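Local structure of MmcQ/YjbR family DNA-binding protein (Pseudomonas syringae pv. tomato, 3H9X) at residues 3-7 with 41-45; 62-67 with 109-115; 15-19 with 29-33. The protein probably binds DNA through a compact alpha-beta double-wing motif, although its cellular role is unknown. One frame throughout, in Å; residues are numbered along the deposited sequence.

Interaction 1 of 3, residues 3-7 with 41-45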
ATOM      1  N   ARG A   3       0.964   8.317  -6.589  1.00 46.04           N
ATOM      2  CA  ARG A   3      -0.391   8.286  -6.061  1.00 42.30           C
ATOM      3  C   ARG A   3      -1.454   8.199  -7.153  1.00 46.09           C
ATOM      4  O   ARG A   3      -2.363   7.375  -7.076  1.00 46.04           O
ATOM      5  CB  ARG A   3      -0.637   9.536  -5.209  1.00 40.15           C
ATOM      6  CG  ARG A   3      -1.912   9.501  -4.409  1.00 33.90           C
ATOM      7  CD  ARG A   3      -2.220  10.835  -3.778  1.00 30.37           C
ATOM      8  NE  ARG A   3      -3.065  10.659  -2.608  1.00 41.45           N
ATOM      9  CZ  ARG A   3      -2.657  10.090  -1.476  1.00 51.10           C
ATOM     10  NH1 ARG A   3      -1.411   9.650  -1.368  1.00 57.06           N
ATOM     11  NH2 ARG A   3      -3.493   9.937  -0.452  1.00 59.08           N
ATOM     12  N   GLN A   4      -1.335   9.053  -8.166  1.00 53.41           N
ATOM     13  CA  GLN A   4      -2.282   9.092  -9.285  1.00 50.27           C
ATOM     14  C   GLN A   4      -2.321   7.784 -10.076  1.00 48.27           C
ATOM     15  O   GLN A   4      -3.368   7.165 -10.197  1.00 41.40           O
ATOM     16  CB  GLN A   4      -1.910  10.232 -10.238  1.00 61.35           C
ATOM     17  CG  GLN A   4      -2.992  11.282 -10.458  1.00 72.94           C
ATOM     18  CD  GLN A   4      -4.290  10.698 -10.981  1.00 82.82           C
ATOM     19  OE1 GLN A   4      -5.059  10.088 -10.231  1.00 83.84           O
ATOM     20  NE2 GLN A   4      -4.541  10.879 -12.277  1.00 82.50           N
ATOM     21  N   GLN A   5      -1.173   7.377 -10.615  1.00 47.86           N
ATOM     22  CA  GLN A   5      -1.080   6.158 -11.417  1.00 46.39           C
ATOM     23  C   GLN A   5      -1.591   4.935 -10.682  1.00 49.67           C
ATOM     24  O   GLN A   5      -2.088   3.988 -11.298  1.00 50.45           O
ATOM     25  CB  GLN A   5       0.360   5.918 -11.841  1.00 42.65           C
ATOM     26  CG  GLN A   5       0.978   7.095 -12.550  1.00 43.63           C
ATOM     27  CD  GLN A   5       2.454   6.903 -12.758  1.00 47.67           C
ATOM     28  OE1 GLN A   5       3.163   6.450 -11.859  1.00 43.81           O
ATOM     29  NE2 GLN A   5       2.937   7.262 -13.937  1.00 59.86           N
ATOM     30  N   PHE A   6      -1.450   4.956  -9.360  1.00 49.55           N
ATOM     31  CA  PHE A   6      -1.901   3.863  -8.523  1.00 34.01           C
ATOM     32  C   PHE A   6      -3.417   3.782  -8.463  1.00 36.44           C
ATOM     33  O   PHE A   6      -3.972   2.761  -8.834  1.00 44.72           O
ATOM     34  CB  PHE A   6      -1.340   4.007  -7.112  1.00 33.39           C
ATOM     35  CG  PHE A   6      -1.945   3.053  -6.128  1.00 39.04           C
ATOM     36  CD1 PHE A   6      -3.091   3.397  -5.412  1.00 36.03           C
ATOM     37  CD2 PHE A   6      -1.421   1.774  -5.973  1.00 35.38           C
ATOM     38  CE1 PHE A   6      -3.703   2.475  -4.571  1.00 36.11           C
ATOM     39  CE2 PHE A   6      -2.028   0.852  -5.138  1.00 30.88           C
ATOM     40  CZ  PHE A   6      -3.169   1.201  -4.436  1.00 36.18           C
ATOM     41  N   ILE A   7      -4.094   4.843  -8.016  1.00 39.58           N
ATOM     42  CA  ILE A   7      -5.559   4.790  -7.923  1.00 47.52           C
ATOM     43  C   ILE A   7      -6.191   4.464  -9.277  1.00 50.70           C
ATOM     44  O   ILE A   7      -7.281   3.887  -9.348  1.00 57.17           O
ATOM     45  CB  ILE A   7      -6.195   6.111  -7.350  1.00 42.09           C
ATOM     46  CG1 ILE A   7      -6.607   7.043  -8.477  1.00 50.80           C
ATOM     47  CG2 ILE A   7      -5.252   6.786  -6.386  1.00 38.64           C
ATOM     48  CD1 ILE A   7      -8.068   6.902  -8.883  1.00 52.65           C
ATOM     49  N   ALA A  41      -5.567  -2.823   0.055  1.00 28.57           N
ATOM     50  CA  ALA A  41      -4.673  -1.721  -0.273  1.00 31.83           C
ATOM     51  C   ALA A  41      -5.004  -0.472   0.562  1.00 33.98           C
ATOM     52  O   ALA A  41      -6.165  -0.056   0.639  1.00 20.54           O
ATOM     53  CB  ALA A  41      -4.790  -1.397  -1.756  1.00 22.08           C
ATOM     54  N   LEU A  42      -3.978   0.114   1.182  1.00 38.04           N
ATOM     55  CA  LEU A  42      -4.125   1.314   2.010  1.00 38.58           C
ATOM     56  C   LEU A  42      -3.176   2.405   1.499  1.00 43.44           C
ATOM     57  O   LEU A  42      -1.955   2.323   1.671  1.00 50.11           O
ATOM     58  CB  LEU A  42      -3.764   1.006   3.464  1.00 38.09           C
ATOM     59  CG  LEU A  42      -4.498   1.692   4.626  1.00 37.03           C
ATOM     60  CD1 LEU A  42      -3.606   1.592   5.852  1.00 40.07           C
ATOM     61  CD2 LEU A  42      -4.817   3.144   4.334  1.00 22.32           C
ATOM     62  N   LEU A  43      -3.750   3.427   0.880  1.00 38.67           N
ATOM     63  CA  LEU A  43      -2.986   4.535   0.342  1.00 33.35           C
ATOM     64  C   LEU A  43      -2.930   5.622   1.398  1.00 33.94           C
ATOM     65  O   LEU A  43      -3.961   5.995   1.944  1.00 34.18           O
ATOM     66  CB  LEU A  43      -3.678   5.070  -0.909  1.00 35.45           C
ATOM     67  CG  LEU A  43      -3.085   6.302  -1.566  1.00 25.90           C
ATOM     68  CD1 LEU A  43      -1.747   5.951  -2.126  1.00 16.98           C
ATOM     69  CD2 LEU A  43      -4.014   6.808  -2.641  1.00 21.63           C
HETATM   70  N   MSE A  44      -1.731   6.120   1.692  1.00 40.06           N
HETATM   71  CA  MSE A  44      -1.561   7.177   2.683  1.00 38.58           C
HETATM   72  C   MSE A  44      -0.446   8.135   2.345  1.00 39.64           C
HETATM   73  O   MSE A  44       0.525   7.776   1.697  1.00 41.39           O
HETATM   74  CB  MSE A  44      -1.231   6.597   4.049  1.00 40.25           C
HETATM   75  CG  MSE A  44      -2.285   5.720   4.662  1.00 53.35           C
HETATM   76 SE   MSE A  44      -1.631   4.957   6.346  1.00 70.45          SE
HETATM   77  CE  MSE A  44      -0.672   3.442   5.634  1.00 63.52           C
ATOM     78  N   ASP A  45      -0.597   9.358   2.827  1.00 41.38           N
ATOM     79  CA  ASP A  45       0.394  10.406   2.665  1.00 39.09           C
ATOM     80  C   ASP A  45       0.923  10.621   4.079  1.00 40.04           C
ATOM     81  O   ASP A  45       0.206  11.155   4.921  1.00 41.33           O
ATOM     82  CB  ASP A  45      -0.276  11.679   2.172  1.00 42.60           C
ATOM     83  CG  ASP A  45       0.662  12.861   2.169  1.00 50.69           C
ATOM     84  OD1 ASP A  45       1.662  12.813   1.414  1.00 44.61           O
ATOM     85  OD2 ASP A  45       0.396  13.833   2.915  1.00 48.96           O
TER
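R3, on the first turn of helix 3-13, lays its guanidinium group over the branched end of L43 in strand 39-47. From CB the R3 chain leaves with CG anti to the backbone N (chi1 -170°) and stays extended as far as NE, which carries the guanidinium across L43. Its CG already touches L43 CD2 at 3.8 Å. NE passes the same methyl, and CZ comes to 3.7 Å from CD2, which stands over the centre of one guanidinium face. At the tip, NH1 lies 3.7 Å from L43 CG and has the carbonyl oxygen of M44 near its plane at the edge, too far away for a hydrogen bond; NH2 also rests against L43. The polar partner of NH1 is D60 on strand 58-65, with which it forms a salt bridge, while the nearby D45 pairs with R58.

One turn further along the helix, F6 points inward. The ring turns an edge to A41, CZ lying 4.1 Å from A41 CB; alanine suits this place because a single methyl lets the ring come up against the strand. CD1 of F6 lies more loosely beside CD1 of L43. F31 meets the same ring edge-to-face. I7 adds its CG2 methyl, 3.9 Å from L43 CD2, so L43 is touched by three residues of the helix.

The helix segment runs nearly antiparallel to the strand, at 160°, in the helix-on-sheet packing of an alpha-beta protein. No hydrogen bond links the two segments. Leucine suits the central place because its two methyls can meet F6 and I7 and also cover an arginine face; the contact itself is probably held mainly by apolar packing, while the charge of R3 is probably balanced by D60 on the neighbouring strand.

Interaction 2 of 3, residues 62-67 with 109-115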
ATOM      1  N   ILE A  62       1.719   2.836   0.045  1.00 28.59           N
ATOM      2  CA  ILE A  62       0.550   1.976  -0.021  1.00 30.82           C
ATOM      3  C   ILE A  62       0.861   0.746   0.807  1.00 31.53           C
ATOM      4  O   ILE A  62       1.985   0.233   0.793  1.00 25.27           O
ATOM      5  CB  ILE A  62       0.197   1.495  -1.431  1.00 23.53           C
ATOM      6  CG1 ILE A  62       1.428   0.904  -2.094  1.00 30.21           C
ATOM      7  CG2 ILE A  62      -0.445   2.621  -2.215  1.00 30.91           C
ATOM      8  CD1 ILE A  62       1.139   0.151  -3.348  1.00 29.32           C
ATOM      9  N   ASP A  63      -0.141   0.285   1.548  1.00 35.31           N
ATOM     10  CA  ASP A  63      -0.000  -0.899   2.374  1.00 34.25           C
ATOM     11  C   ASP A  63      -0.700  -2.028   1.665  1.00 29.29           C
ATOM     12  O   ASP A  63      -1.833  -1.881   1.202  1.00 32.85           O
ATOM     13  CB  ASP A  63      -0.598  -0.652   3.746  1.00 37.15           C
ATOM     14  CG  ASP A  63       0.405  -0.033   4.694  1.00 44.76           C
ATOM     15  OD1 ASP A  63       1.276   0.744   4.235  1.00 48.88           O
ATOM     16  OD2 ASP A  63       0.325  -0.305   5.902  1.00 50.16           O
ATOM     17  N   LEU A  64       0.006  -3.149   1.579  1.00 22.25           N
ATOM     18  CA  LEU A  64      -0.469  -4.346   0.900  1.00 31.35           C
ATOM     19  C   LEU A  64      -0.343  -5.554   1.810  1.00 30.30           C
ATOM     20  O   LEU A  64       0.544  -5.607   2.649  1.00 33.98           O
ATOM     21  CB  LEU A  64       0.352  -4.554  -0.381  1.00 31.51           C
ATOM     22  CG  LEU A  64      -0.148  -3.954  -1.705  1.00 41.33           C
ATOM     23  CD1 LEU A  64      -0.757  -2.583  -1.502  1.00 30.51           C
ATOM     24  CD2 LEU A  64       1.008  -3.894  -2.691  1.00 41.68           C
ATOM     25  N   LYS A  65      -1.229  -6.529   1.653  1.00 39.73           N
ATOM     26  CA  LYS A  65      -1.181  -7.726   2.492  1.00 41.26           C
ATOM     27  C   LYS A  65      -0.358  -8.807   1.815  1.00 38.41           C
ATOM     28  O   LYS A  65      -0.462  -9.022   0.612  1.00 36.67           O
ATOM     29  CB  LYS A  65      -2.597  -8.235   2.747  1.00 50.45           C
ATOM     30  CG  LYS A  65      -2.733  -9.307   3.815  1.00 56.39           C
ATOM     31  CD  LYS A  65      -4.197  -9.753   3.899  1.00 61.77           C
ATOM     32  CE  LYS A  65      -4.709  -9.827   5.333  1.00 63.58           C
ATOM     33  NZ  LYS A  65      -3.887 -10.710   6.208  1.00 64.12           N
ATOM     34  N   VAL A  66       0.474  -9.485   2.585  1.00 39.31           N
ATOM     35  CA  VAL A  66       1.294 -10.536   2.017  1.00 35.37           C
ATOM     36  C   VAL A  66       1.285 -11.727   2.947  1.00 40.87           C
ATOM     37  O   VAL A  66       0.719 -11.667   4.041  1.00 44.60           O
ATOM     38  CB  VAL A  66       2.752 -10.068   1.801  1.00 38.06           C
ATOM     39  CG1 VAL A  66       2.770  -8.808   0.933  1.00 43.08           C
ATOM     40  CG2 VAL A  66       3.423  -9.792   3.124  1.00 35.22           C
ATOM     41  N   GLN A  67       1.888 -12.822   2.503  1.00 44.37           N
ATOM     42  CA  GLN A  67       1.965 -14.017   3.324  1.00 45.08           C
ATOM     43  C   GLN A  67       3.064 -13.816   4.362  1.00 45.84           C
ATOM     44  O   GLN A  67       4.188 -13.438   4.034  1.00 44.18           O
ATOM     45  CB  GLN A  67       2.258 -15.225   2.451  1.00 49.32           C
ATOM     46  CG  GLN A  67       1.134 -15.551   1.499  1.00 60.95           C
ATOM     47  CD  GLN A  67       1.634 -15.818   0.093  1.00 76.15           C
ATOM     48  OE1 GLN A  67       2.349 -16.793  -0.154  1.00 73.11           O
ATOM     49  NE2 GLN A  67       1.269 -14.941  -0.840  1.00 79.39           N
ATOM     50  N   ILE A 109       0.192  -5.840  -5.576  1.00 38.76           N
ATOM     51  CA  ILE A 109      -1.195  -5.369  -5.508  1.00 43.58           C
ATOM     52  C   ILE A 109      -2.104  -6.592  -5.768  1.00 44.96           C
ATOM     53  O   ILE A 109      -3.160  -6.719  -5.154  1.00 44.40           O
ATOM     54  CB  ILE A 109      -1.550  -4.318  -6.615  1.00 39.30           C
ATOM     55  CG1 ILE A 109      -0.569  -3.134  -6.628  1.00 35.35           C
ATOM     56  CG2 ILE A 109      -2.982  -3.826  -6.403  1.00 32.69           C
ATOM     57  CD1 ILE A 109      -0.728  -2.134  -5.508  1.00 42.89           C
ATOM     58  N   GLU A 110      -1.697  -7.466  -6.695  1.00 46.82           N
ATOM     59  CA  GLU A 110      -2.467  -8.665  -7.031  1.00 46.88           C
ATOM     60  C   GLU A 110      -2.457  -9.650  -5.869  1.00 45.00           C
ATOM     61  O   GLU A 110      -3.494 -10.177  -5.477  1.00 45.29           O
ATOM     62  CB  GLU A 110      -1.898  -9.342  -8.290  1.00 56.22           C
ATOM     63  CG  GLU A 110      -2.658 -10.608  -8.768  1.00 63.06           C
ATOM     64  CD  GLU A 110      -4.154 -10.370  -9.024  1.00 66.10           C
ATOM     65  OE1 GLU A 110      -4.495  -9.439  -9.781  1.00 65.34           O
ATOM     66  OE2 GLU A 110      -4.988 -11.122  -8.475  1.00 66.85           O
ATOM     67  N   ASP A 111      -1.277  -9.893  -5.318  1.00 40.95           N
ATOM     68  CA  ASP A 111      -1.142 -10.801  -4.195  1.00 43.60           C
ATOM     69  C   ASP A 111      -2.038 -10.389  -3.021  1.00 47.47           C
ATOM     70  O   ASP A 111      -2.705 -11.233  -2.429  1.00 53.14           O
ATOM     71  CB  ASP A 111       0.321 -10.861  -3.768  1.00 53.32           C
ATOM     72  CG  ASP A 111       1.150 -11.735  -4.687  1.00 63.47           C
ATOM     73  OD1 ASP A 111       0.868 -11.782  -5.909  1.00 62.44           O
ATOM     74  OD2 ASP A 111       2.100 -12.371  -4.190  1.00 69.87           O
ATOM     75  N   SER A 112      -2.056  -9.096  -2.689  1.00 43.07           N
ATOM     76  CA  SER A 112      -2.879  -8.571  -1.590  1.00 28.54           C
ATOM     77  C   SER A 112      -4.356  -8.734  -1.928  1.00 36.54           C
ATOM     78  O   SER A 112      -5.178  -8.990  -1.049  1.00 43.59           O
ATOM     79  CB  SER A 112      -2.554  -7.088  -1.357  1.00 29.53           C
ATOM     80  OG  SER A 112      -3.259  -6.559  -0.268  1.00 18.79           O
ATOM     81  N   PHE A 113      -4.686  -8.589  -3.209  1.00 38.96           N
ATOM     82  CA  PHE A 113      -6.061  -8.728  -3.689  1.00 42.60           C
ATOM     83  C   PHE A 113      -6.554 -10.170  -3.492  1.00 44.42           C
ATOM     84  O   PHE A 113      -7.609 -10.385  -2.909  1.00 46.76           O
ATOM     85  CB  PHE A 113      -6.142  -8.356  -5.171  1.00 43.22           C
ATOM     86  CG  PHE A 113      -7.548  -8.230  -5.690  1.00 50.06           C
ATOM     87  CD1 PHE A 113      -8.352  -7.163  -5.315  1.00 55.60           C
ATOM     88  CD2 PHE A 113      -8.081  -9.192  -6.537  1.00 54.17           C
ATOM     89  CE1 PHE A 113      -9.664  -7.057  -5.779  1.00 48.63           C
ATOM     90  CE2 PHE A 113      -9.390  -9.092  -7.001  1.00 43.77           C
ATOM     91  CZ  PHE A 113     -10.178  -8.023  -6.617  1.00 46.02           C
ATOM     92  N   GLN A 114      -5.779 -11.143  -3.980  1.00 40.99           N
ATOM     93  CA  GLN A 114      -6.112 -12.558  -3.852  1.00 41.13           C
ATOM     94  C   GLN A 114      -6.076 -13.056  -2.415  1.00 41.38           C
ATOM     95  O   GLN A 114      -6.786 -13.982  -2.065  1.00 47.43           O
ATOM     96  CB  GLN A 114      -5.150 -13.424  -4.674  1.00 34.88           C
ATOM     97  CG  GLN A 114      -5.270 -13.323  -6.188  1.00 38.40           C
ATOM     98  CD  GLN A 114      -6.681 -13.559  -6.687  1.00 51.97           C
ATOM     99  OE1 GLN A 114      -7.313 -14.563  -6.356  1.00 59.95           O
ATOM    100  NE2 GLN A 114      -7.185 -12.629  -7.487  1.00 52.29           N
ATOM    101  N   LEU A 115      -5.224 -12.458  -1.594  1.00 45.70           N
ATOM    102  CA  LEU A 115      -5.074 -12.856  -0.196  1.00 41.67           C
ATOM    103  C   LEU A 115      -6.294 -12.437   0.620  1.00 42.20           C
ATOM    104  O   LEU A 115      -6.510 -12.917   1.733  1.00 39.47           O
ATOM    105  CB  LEU A 115      -3.820 -12.198   0.397  1.00 48.25           C
ATOM    106  CG  LEU A 115      -2.897 -13.019   1.297  1.00 50.76           C
ATOM    107  CD1 LEU A 115      -3.698 -13.659   2.440  1.00 50.08           C
ATOM    108  CD2 LEU A 115      -2.217 -14.080   0.459  1.00 51.02           C
TER
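S112 of helix 102-115 reaches the backbone of strand 58-65 with its hydroxyl: K65 N donates to S112 OG at 2.8 Å, almost straight at 171°. Turning OG anti to its own backbone N (chi1 -177°) brings the oxygen to K65 N; it also hydrogen-bonds with the carbonyl oxygen of Y40 on the adjacent strand 39-47, and one hydroxyl serves two strands. A residue as small as serine lets the two backbones come close, 4.5 Å between the CA atoms of K65 and S112, and the CA of S112 makes a CH...O contact with K65 O.

Deeper in, CB of I109 points away from the strand, but chi1 -53° with chi2 -75° swings CD1 back to 3.7 Å from both I62 CD1 and L64 CD2. The I62 and I109 side chains cross at about a right angle, whereas L64 meets I109 at a slant and lays its CG against S112 CB. At the outer end, L115 CD2 packs on CG of Q67 at 3.8 Å, and its CD1 sits loosely by K65 CD.

The C-terminal helix of this alpha-beta domain thus packs on the antiparallel sheet through aliphatic groups inside and L115 at the rim, with one buried hydroxyl satisfying a strand N-H.

Interaction 3 of 3, residues 15-19 with 29-33; sequences DTKPD and AVFRH
D19 and V30 form a single antiparallel bridge as a hydrogen-bonded pair, D19 N giving to V30 O at 3.1 Å and V30 N to D19 O at 2.9 Å, while the CA of A29 makes a CH...O contact with D19 O.

Next to the bridge, P18 brings CB to 3.8 Å from F31 CZ, and its CA stands over one face of the ring, offset toward the rim. Proline, with no N-H to satisfy, suits this loop position and offers a rigid apolar surface to the aromatic ring. Strand 29-32 is an outermost strand of the antiparallel sheet, and the loop after helix 3-13 adds a single bridge to its outer edge. V30 CG2 touches D19 CB at 3.8 Å.

Further along, R32 closes a salt bridge with D19, the pairing of opposite charges that suits both residues to this partly exposed edge. The bend of its chain at chi2 (-106°) sets NE within 3.1 Å of D19 OD2, in the guanidinium plane but from above the carboxylate plane; NH1 adds a weak bond to the same oxygen. T16 rests its CG2 methyl 3.5 Å from R32 O, while its OG1 hydrogen-bonds with the hydroxyl of Y40.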
ATOM      1  N   ASP A  15     -11.584  -2.464 -11.034  1.00 61.22           N
ATOM      2  CA  ASP A  15     -12.857  -1.756 -11.050  1.00 67.90           C
ATOM      3  C   ASP A  15     -13.302  -1.401  -9.625  1.00 68.02           C
ATOM      4  O   ASP A  15     -14.472  -1.521  -9.276  1.00 60.66           O
ATOM      5  CB  ASP A  15     -13.906  -2.637 -11.727  1.00 77.66           C
ATOM      6  CG  ASP A  15     -15.058  -1.840 -12.288  1.00 86.88           C
ATOM      7  OD1 ASP A  15     -15.921  -1.398 -11.498  1.00 85.45           O
ATOM      8  OD2 ASP A  15     -15.086  -1.647 -13.523  1.00 94.27           O
ATOM      9  N   THR A  16     -12.350  -0.950  -8.816  1.00 74.69           N
ATOM     10  CA  THR A  16     -12.598  -0.570  -7.427  1.00 72.21           C
ATOM     11  C   THR A  16     -12.532   0.943  -7.264  1.00 71.21           C
ATOM     12  O   THR A  16     -11.618   1.586  -7.785  1.00 75.78           O
ATOM     13  CB  THR A  16     -11.537  -1.179  -6.476  1.00 73.66           C
ATOM     14  OG1 THR A  16     -11.520  -2.607  -6.611  1.00 77.52           O
ATOM     15  CG2 THR A  16     -11.840  -0.810  -5.037  1.00 73.50           C
ATOM     16  N   LYS A  17     -13.495   1.508  -6.537  1.00 70.06           N
ATOM     17  CA  LYS A  17     -13.518   2.950  -6.288  1.00 66.39           C
ATOM     18  C   LYS A  17     -12.873   3.211  -4.925  1.00 59.71           C
ATOM     19  O   LYS A  17     -13.216   2.567  -3.936  1.00 50.43           O
ATOM     20  CB  LYS A  17     -14.961   3.485  -6.343  1.00 71.44           C
ATOM     21  CG  LYS A  17     -15.454   4.275  -5.113  1.00 84.03           C
ATOM     22  CD  LYS A  17     -15.980   3.353  -3.990  1.00 83.70           C
ATOM     23  CE  LYS A  17     -16.265   4.111  -2.683  1.00 72.23           C
ATOM     24  NZ  LYS A  17     -17.160   5.301  -2.837  1.00 64.75           N
ATOM     25  N   PRO A  18     -11.910   4.147  -4.864  1.00 59.08           N
ATOM     26  CA  PRO A  18     -11.229   4.465  -3.607  1.00 54.83           C
ATOM     27  C   PRO A  18     -12.166   5.003  -2.535  1.00 56.35           C
ATOM     28  O   PRO A  18     -13.030   5.838  -2.810  1.00 55.76           O
ATOM     29  CB  PRO A  18     -10.180   5.489  -4.033  1.00 50.06           C
ATOM     30  CG  PRO A  18     -10.831   6.176  -5.195  1.00 50.09           C
ATOM     31  CD  PRO A  18     -11.408   5.006  -5.953  1.00 63.13           C
ATOM     32  N   ASP A  19     -11.985   4.508  -1.314  1.00 58.22           N
ATOM     33  CA  ASP A  19     -12.793   4.923  -0.176  1.00 57.23           C
ATOM     34  C   ASP A  19     -11.979   5.778   0.783  1.00 58.60           C
ATOM     35  O   ASP A  19     -10.761   5.640   0.862  1.00 62.31           O
ATOM     36  CB  ASP A  19     -13.323   3.709   0.559  1.00 59.48           C
ATOM     37  CG  ASP A  19     -14.806   3.649   0.528  1.00 76.59           C
ATOM     38  OD1 ASP A  19     -15.436   4.612   1.020  1.00 86.96           O
ATOM     39  OD2 ASP A  19     -15.348   2.655   0.004  1.00 83.53           O
ATOM     40  N   ALA A  29      -6.662   6.620   1.677  1.00 33.89           N
ATOM     41  CA  ALA A  29      -7.695   5.964   0.891  1.00 28.21           C
ATOM     42  C   ALA A  29      -7.517   4.459   0.958  1.00 32.15           C
ATOM     43  O   ALA A  29      -6.405   3.963   0.823  1.00 39.90           O
ATOM     44  CB  ALA A  29      -7.616   6.419  -0.549  1.00 36.18           C
ATOM     45  N   VAL A  30      -8.607   3.727   1.179  1.00 33.62           N
ATOM     46  CA  VAL A  30      -8.525   2.267   1.237  1.00 39.92           C
ATOM     47  C   VAL A  30      -9.174   1.640   0.007  1.00 38.07           C
ATOM     48  O   VAL A  30     -10.033   2.244  -0.630  1.00 34.91           O
ATOM     49  CB  VAL A  30      -9.177   1.671   2.548  1.00 43.25           C
ATOM     50  CG1 VAL A  30      -8.602   2.343   3.776  1.00 40.38           C
ATOM     51  CG2 VAL A  30     -10.673   1.801   2.519  1.00 41.64           C
ATOM     52  N   PHE A  31      -8.729   0.441  -0.341  1.00 43.00           N
ATOM     53  CA  PHE A  31      -9.276  -0.270  -1.484  1.00 47.54           C
ATOM     54  C   PHE A  31      -9.735  -1.630  -0.998  1.00 49.05           C
ATOM     55  O   PHE A  31      -8.929  -2.417  -0.500  1.00 51.86           O
ATOM     56  CB  PHE A  31      -8.222  -0.435  -2.580  1.00 48.82           C
ATOM     57  CG  PHE A  31      -7.778   0.864  -3.180  1.00 54.73           C
ATOM     58  CD1 PHE A  31      -7.051   1.778  -2.426  1.00 51.26           C
ATOM     59  CD2 PHE A  31      -8.115   1.193  -4.490  1.00 59.35           C
ATOM     60  CE1 PHE A  31      -6.669   3.000  -2.961  1.00 53.53           C
ATOM     61  CE2 PHE A  31      -7.739   2.414  -5.039  1.00 57.24           C
ATOM     62  CZ  PHE A  31      -7.013   3.319  -4.271  1.00 58.78           C
ATOM     63  N   ARG A  32     -11.028  -1.906  -1.122  1.00 50.57           N
ATOM     64  CA  ARG A  32     -11.548  -3.189  -0.677  1.00 51.78           C
ATOM     65  C   ARG A  32     -12.451  -3.845  -1.707  1.00 47.87           C
ATOM     66  O   ARG A  32     -12.738  -3.271  -2.757  1.00 40.83           O
ATOM     67  CB  ARG A  32     -12.314  -3.024   0.630  1.00 52.04           C
ATOM     68  CG  ARG A  32     -13.579  -2.209   0.514  1.00 56.95           C
ATOM     69  CD  ARG A  32     -13.409  -0.837   1.128  1.00 61.96           C
ATOM     70  NE  ARG A  32     -14.677  -0.119   1.146  1.00 64.44           N
ATOM     71  CZ  ARG A  32     -15.728  -0.480   1.879  1.00 60.26           C
ATOM     72  NH1 ARG A  32     -16.848   0.229   1.833  1.00 55.73           N
ATOM     73  NH2 ARG A  32     -15.657  -1.540   2.666  1.00 49.02           N
ATOM     74  N   HIS A  33     -12.871  -5.068  -1.399  1.00 53.39           N
ATOM     75  CA  HIS A  33     -13.759  -5.831  -2.270  1.00 54.88           C
ATOM     76  C   HIS A  33     -15.198  -5.463  -1.955  1.00 59.48           C
ATOM     77  O   HIS A  33     -15.517  -5.094  -0.823  1.00 59.09           O
ATOM     78  CB  HIS A  33     -13.603  -7.338  -2.057  1.00 45.83           C
ATOM     79  CG  HIS A  33     -12.237  -7.865  -2.361  1.00 46.23           C
ATOM     80  ND1 HIS A  33     -11.210  -7.834  -1.442  1.00 48.45           N
ATOM     81  CD2 HIS A  33     -11.738  -8.460  -3.468  1.00 48.28           C
ATOM     82  CE1 HIS A  33     -10.137  -8.393  -1.972  1.00 49.46           C
ATOM     83  NE2 HIS A  33     -10.427  -8.783  -3.200  1.00 38.73           N
TER

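How the interactions relate
All three interactions meet on one antiparallel sheet. Strands 29-32, 39-47 and 58-65 are consecutive both in the chain and across the sheet, and they carry interactions 3, 1 and 2 respectively. Helix 3-13 enters through interaction 1 and helix 102-115 through interaction 2; F6 also packs against I109, which joins these two interactions. The centres of interactions 1 and 3 lie about 10 Å apart, those of 2 and 3 about 13 Å, and those of 1 and 2 about 14 Å. Along the chain, interaction 3 falls between the two segments of interaction 1, and interaction 2 opens later. Both terminal helices are thereby joined to one core, consistent with a single compact domain.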